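Local coordinates for protein taurocyamine kinase (Schistosoma mansoni, PDB 4WOD) that catalyses the reversible, magnesium-dependent transfer of phosphate from ATP to taurocyamine, as a duplicated phosphagen kinase with two tandem repeats in one chain, at residues N68-E71 with F76-A79; I92-S97 with L272-R277. The protein carries 4 engineered substitutions. All blocks are in the same frame, centred on the assembly; numbering follows the deposited sequence.

Contact 1. Residues N68-E71 with F76-A79; sequences NAYE and FFDA
Tyr-70 turns the edge of its ring toward the face of Phe-77, a T-shaped pair with centroids 4.8 Å apart and planes inclined at 63°. The touching is done by one side of the tyrosine ring: Tyr-70 CE1 lies 3.5 Å from Phe-77 CD1, and Tyr-70 CD1 touches the same carbon. Toward its other side the phenylalanine ring meets Ala-69, the residue before Tyr-70, with Phe-77 CD2 3.5 Å from the carbonyl O of Ala-69 and Phe-77 CE2 4.0 Å from Ala-69 CB. Tyr-70 CG stands anti to its own carbonyl carbon (chi1 -65°), which carries the ring across to Phe-77 although its bond to CB points neither toward nor away from the other helix. Beside this pair a water donates to both segments, at 3.0 Å from Tyr-70 O and 2.6 Å from Asp-78 OD1, and so bridges a backbone carbonyl of one helix to a carboxylate of the next. Together these contacts join two consecutive helices, 69-72 and 74-84, separated by a single residue, in the small helical N-terminal domain of the first phosphagen kinase repeat. Phe-76 CD2 sits 3.8 Å above one face of the Phe-77 ring, offset toward its rim. Further out, Cys-49 of helix 46-55 packs on both Ala-69 and Phe-77, while Tyr-70 OH is hydrogen-bonded to Thr-266 O. The Tyr-70 side chain lies about 6 Å from that of Cys-268, the predicted active-site residue. Asp-78 is held by salt bridges to Arg-74 and Arg-261, which probably favour its charged form.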
# COMPACT_ATOMS: atom_id res chain seq x y z
N ASN A 68 2.89 32.86 13.13
CA ASN A 68 1.55 33.41 13.04
C ASN A 68 0.85 33.06 11.76
O ASN A 68 -0.31 33.47 11.55
CB ASN A 68 1.58 34.93 13.16
CG ASN A 68 2.10 35.40 14.48
OD1 ASN A 68 3.20 35.94 14.57
ND2 ASN A 68 1.31 35.20 15.54
N ALA A 69 1.55 32.35 10.87
CA ALA A 69 0.96 32.00 9.58
C ALA A 69 -0.26 31.11 9.80
O ALA A 69 -1.24 31.21 9.07
CB ALA A 69 1.96 31.31 8.69
N TYR A 70 -0.19 30.23 10.79
CA TYR A 70 -1.26 29.27 10.99
C TYR A 70 -2.55 29.99 11.37
O TYR A 70 -3.62 29.62 10.90
CB TYR A 70 -0.86 28.23 12.05
CG TYR A 70 0.30 27.36 11.58
CD1 TYR A 70 0.09 26.37 10.64
CD2 TYR A 70 1.59 27.56 12.05
CE1 TYR A 70 1.12 25.58 10.19
CE2 TYR A 70 2.64 26.77 11.61
CZ TYR A 70 2.40 25.78 10.68
OH TYR A 70 3.42 24.98 10.23
N GLU A 71 -2.45 31.04 12.18
CA GLU A 71 -3.62 31.84 12.52
C GLU A 71 -4.04 32.79 11.39
O GLU A 71 -5.23 32.86 11.05
CB GLU A 71 -3.35 32.65 13.79
CG GLU A 71 -4.48 33.57 14.20
CD GLU A 71 -5.83 32.86 14.35
OE1 GLU A 71 -6.86 33.51 14.08
OE2 GLU A 71 -5.86 31.67 14.74
N PHE A 76 -6.80 28.18 5.08
CA PHE A 76 -5.90 27.36 4.26
C PHE A 76 -5.19 26.31 5.12
O PHE A 76 -5.25 25.12 4.83
CB PHE A 76 -4.88 28.26 3.54
CG PHE A 76 -3.75 27.52 2.88
CD1 PHE A 76 -3.95 26.81 1.70
CD2 PHE A 76 -2.46 27.55 3.42
CE1 PHE A 76 -2.90 26.12 1.08
CE2 PHE A 76 -1.39 26.86 2.81
CZ PHE A 76 -1.61 26.15 1.64
N PHE A 77 -4.50 26.76 6.17
CA PHE A 77 -3.69 25.82 6.96
C PHE A 77 -4.51 24.78 7.73
O PHE A 77 -4.06 23.65 7.88
CB PHE A 77 -2.77 26.57 7.94
CG PHE A 77 -1.50 27.08 7.31
CD1 PHE A 77 -0.43 26.22 7.09
CD2 PHE A 77 -1.38 28.41 6.93
CE1 PHE A 77 0.75 26.68 6.50
CE2 PHE A 77 -0.20 28.88 6.35
CZ PHE A 77 0.87 28.00 6.13
N ASP A 78 -5.69 25.17 8.23
CA ASP A 78 -6.52 24.21 8.98
C ASP A 78 -6.96 23.09 8.05
O ASP A 78 -7.02 21.92 8.43
CB ASP A 78 -7.72 24.89 9.63
CG ASP A 78 -7.42 25.39 11.03
OD1 ASP A 78 -6.24 25.30 11.43
OD2 ASP A 78 -8.35 25.86 11.72
N ALA A 79 -7.25 23.46 6.81
CA ALA A 79 -7.63 22.47 5.81
C ALA A 79 -6.47 21.52 5.53
O ALA A 79 -6.65 20.30 5.52
CB ALA A 79 -8.09 23.16 4.53
O HOH W 1 -3.97 26.66 11.38

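Contact 2. Residues I92-S97 with L272-R277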
# COMPACT_ATOMS: atom_id res chain seq x y z
N ILE A 92 -9.49 20.04 14.86
CA ILE A 92 -8.10 20.01 15.27
C ILE A 92 -7.95 20.41 16.72
O ILE A 92 -8.42 21.46 17.13
CB ILE A 92 -7.24 20.92 14.39
CG1 ILE A 92 -7.61 20.70 12.92
CG2 ILE A 92 -5.77 20.66 14.65
CD1 ILE A 92 -7.00 21.72 11.99
N GLN A 93 -7.30 19.56 17.52
CA GLN A 93 -7.04 19.94 18.90
C GLN A 93 -5.79 19.23 19.40
O GLN A 93 -5.35 18.24 18.81
CB GLN A 93 -8.25 19.63 19.80
CG GLN A 93 -8.64 18.17 19.88
CD GLN A 93 -9.89 17.95 20.73
OE1 GLN A 93 -9.94 18.32 21.91
NE2 GLN A 93 -10.92 17.35 20.13
N HIS A 94 -5.21 19.74 20.47
CA HIS A 94 -4.01 19.12 21.01
C HIS A 94 -3.93 19.31 22.52
O HIS A 94 -4.12 20.41 23.02
CB HIS A 94 -2.76 19.72 20.35
CG HIS A 94 -1.52 18.94 20.64
ND1 HIS A 94 -1.23 17.75 20.02
CD2 HIS A 94 -0.51 19.16 21.52
CE1 HIS A 94 -0.10 17.27 20.50
NE2 HIS A 94 0.36 18.11 21.40
N PRO A 95 -3.58 18.23 23.25
CA PRO A 95 -3.51 18.33 24.71
C PRO A 95 -2.28 19.08 25.22
O PRO A 95 -1.32 19.25 24.47
CB PRO A 95 -3.46 16.86 25.16
CG PRO A 95 -2.81 16.16 24.05
CD PRO A 95 -3.24 16.88 22.77
N LYS A 96 -2.31 19.53 26.47
CA LYS A 96 -1.12 20.07 27.10
C LYS A 96 -0.00 19.03 27.02
O LYS A 96 -0.27 17.83 27.03
CB LYS A 96 -1.37 20.46 28.55
CG LYS A 96 -2.42 21.53 28.74
CD LYS A 96 -2.11 22.77 27.93
CE LYS A 96 -2.92 23.97 28.45
NZ LYS A 96 -2.91 25.06 27.44
N SER A 97 1.22 19.53 26.90
CA SER A 97 2.42 18.71 26.88
C SER A 97 2.46 17.83 28.12
O SER A 97 2.19 18.31 29.23
CB SER A 97 3.65 19.61 26.80
OG SER A 97 4.86 18.88 26.79
N LEU A 272 3.76 19.38 13.77
CA LEU A 272 2.99 20.10 14.80
C LEU A 272 2.58 19.17 15.94
O LEU A 272 2.73 17.94 15.84
CB LEU A 272 1.74 20.73 14.18
CG LEU A 272 2.00 21.83 13.15
CD1 LEU A 272 0.70 22.15 12.38
CD2 LEU A 272 2.59 23.11 13.80
N GLY A 273 2.05 19.77 17.00
CA GLY A 273 1.52 18.99 18.12
C GLY A 273 2.60 18.67 19.13
O GLY A 273 3.05 19.56 19.86
N THR A 274 3.01 17.40 19.18
CA THR A 274 4.12 17.00 20.04
C THR A 274 5.47 17.34 19.44
O THR A 274 6.44 17.48 20.18
CB THR A 274 4.14 15.47 20.33
OG1 THR A 274 4.32 14.73 19.11
CG2 THR A 274 2.85 15.04 21.02
N THR A 275 5.50 17.45 18.11
CA THR A 275 6.71 17.51 17.28
C THR A 275 7.58 16.26 17.44
O THR A 275 8.66 16.18 16.87
CB THR A 275 7.59 18.76 17.59
OG1 THR A 275 8.44 18.51 18.71
CG2 THR A 275 6.74 19.99 17.87
N LEU A 276 7.11 15.28 18.19
CA LEU A 276 7.98 14.19 18.60
C LEU A 276 8.08 13.07 17.57
O LEU A 276 7.07 12.56 17.10
CB LEU A 276 7.50 13.62 19.94
CG LEU A 276 8.45 12.67 20.67
CD1 LEU A 276 9.15 13.39 21.81
CD2 LEU A 276 7.69 11.45 21.20
N ARG A 277 9.31 12.72 17.21
CA ARG A 277 9.56 11.53 16.39
C ARG A 277 10.50 10.61 17.13
O ARG A 277 11.70 10.89 17.24
CB ARG A 277 10.14 11.88 15.02
CG ARG A 277 10.21 10.67 14.09
CD ARG A 277 10.89 10.98 12.74
NE ARG A 277 12.29 10.56 12.76
CZ ARG A 277 12.76 9.45 12.18
NH1 ARG A 277 14.05 9.15 12.26
NH2 ARG A 277 11.94 8.65 11.52
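The imidazole of His-94 lies flat against the backbone of Gly-273, whose CA is 3.5 Å from the ring centroid and only 17° off the ring normal, the geometry of a CH-pi contact. The overlap is displaced toward the rim, and the glycine carbonyl runs past His-94 NE2, which is 3.2 Å from Gly-273 C; the approach of NE2 to Gly-273 O is too poorly angled for a hydrogen bond. Against the opposite face lies Pro-95 CD, 3.4 Å above the plane, and the ring is thus sandwiched between its own neighbour and the glycine. Thr-274 arrives differently, at the ring edge and in plane, with CG2 3.7 Å from His-94 CE1. The histidine reaches this slot with CG anti to the backbone N, and a hydrogen bond between ND1 and the backbone N of Gly-328 helps fix its rotation. The receiving surface is a type II' beta turn, Leu-272 to Thr-275, in which Gly-273 occupies the second position with phi 87° and psi -108°; it lies in the loop leading from strand 263-264 into strand 277-283 of the C-terminal catalytic domain's antiparallel sheet. An ST turn overlaps it: Leu-276 N donates to Thr-274 OG1 at 3.0 Å. Thr-275 OG1 donates to Thr-274 O at 2.7 Å, in the carbonyl plane and on a lone pair. Beyond the turn, Arg-277, a predicted ATP-binding residue, begins the strand and forms a salt bridge with Asp-320; Thr-275 O accepts from Arg-123, another residue predicted to bind ATP.

How the contacts relate
Both contacts are buried and belong to the first repeat, but they hold different elements: contact 1 joins two consecutive helices of the N-terminal domain, whereas contact 2 joins two irregular loops separated by 174 residues, one of them within the catalytic domain. Contact 1 relies on aromatic packing supplemented by a bridging water; contact 2 sets a polar ring against backbone, with the turn's own hydrogen bonds alongside. Their centres are 16 Å apart, yet their edges meet in packing: Asp-78 O is 3.6 Å from Ile-92 CD1, and Tyr-70 CE1 is 4.1 Å from Leu-272 CD1. Ile-92 packs on helix 74-84, and Leu-272 reaches both Tyr-70 and that helix.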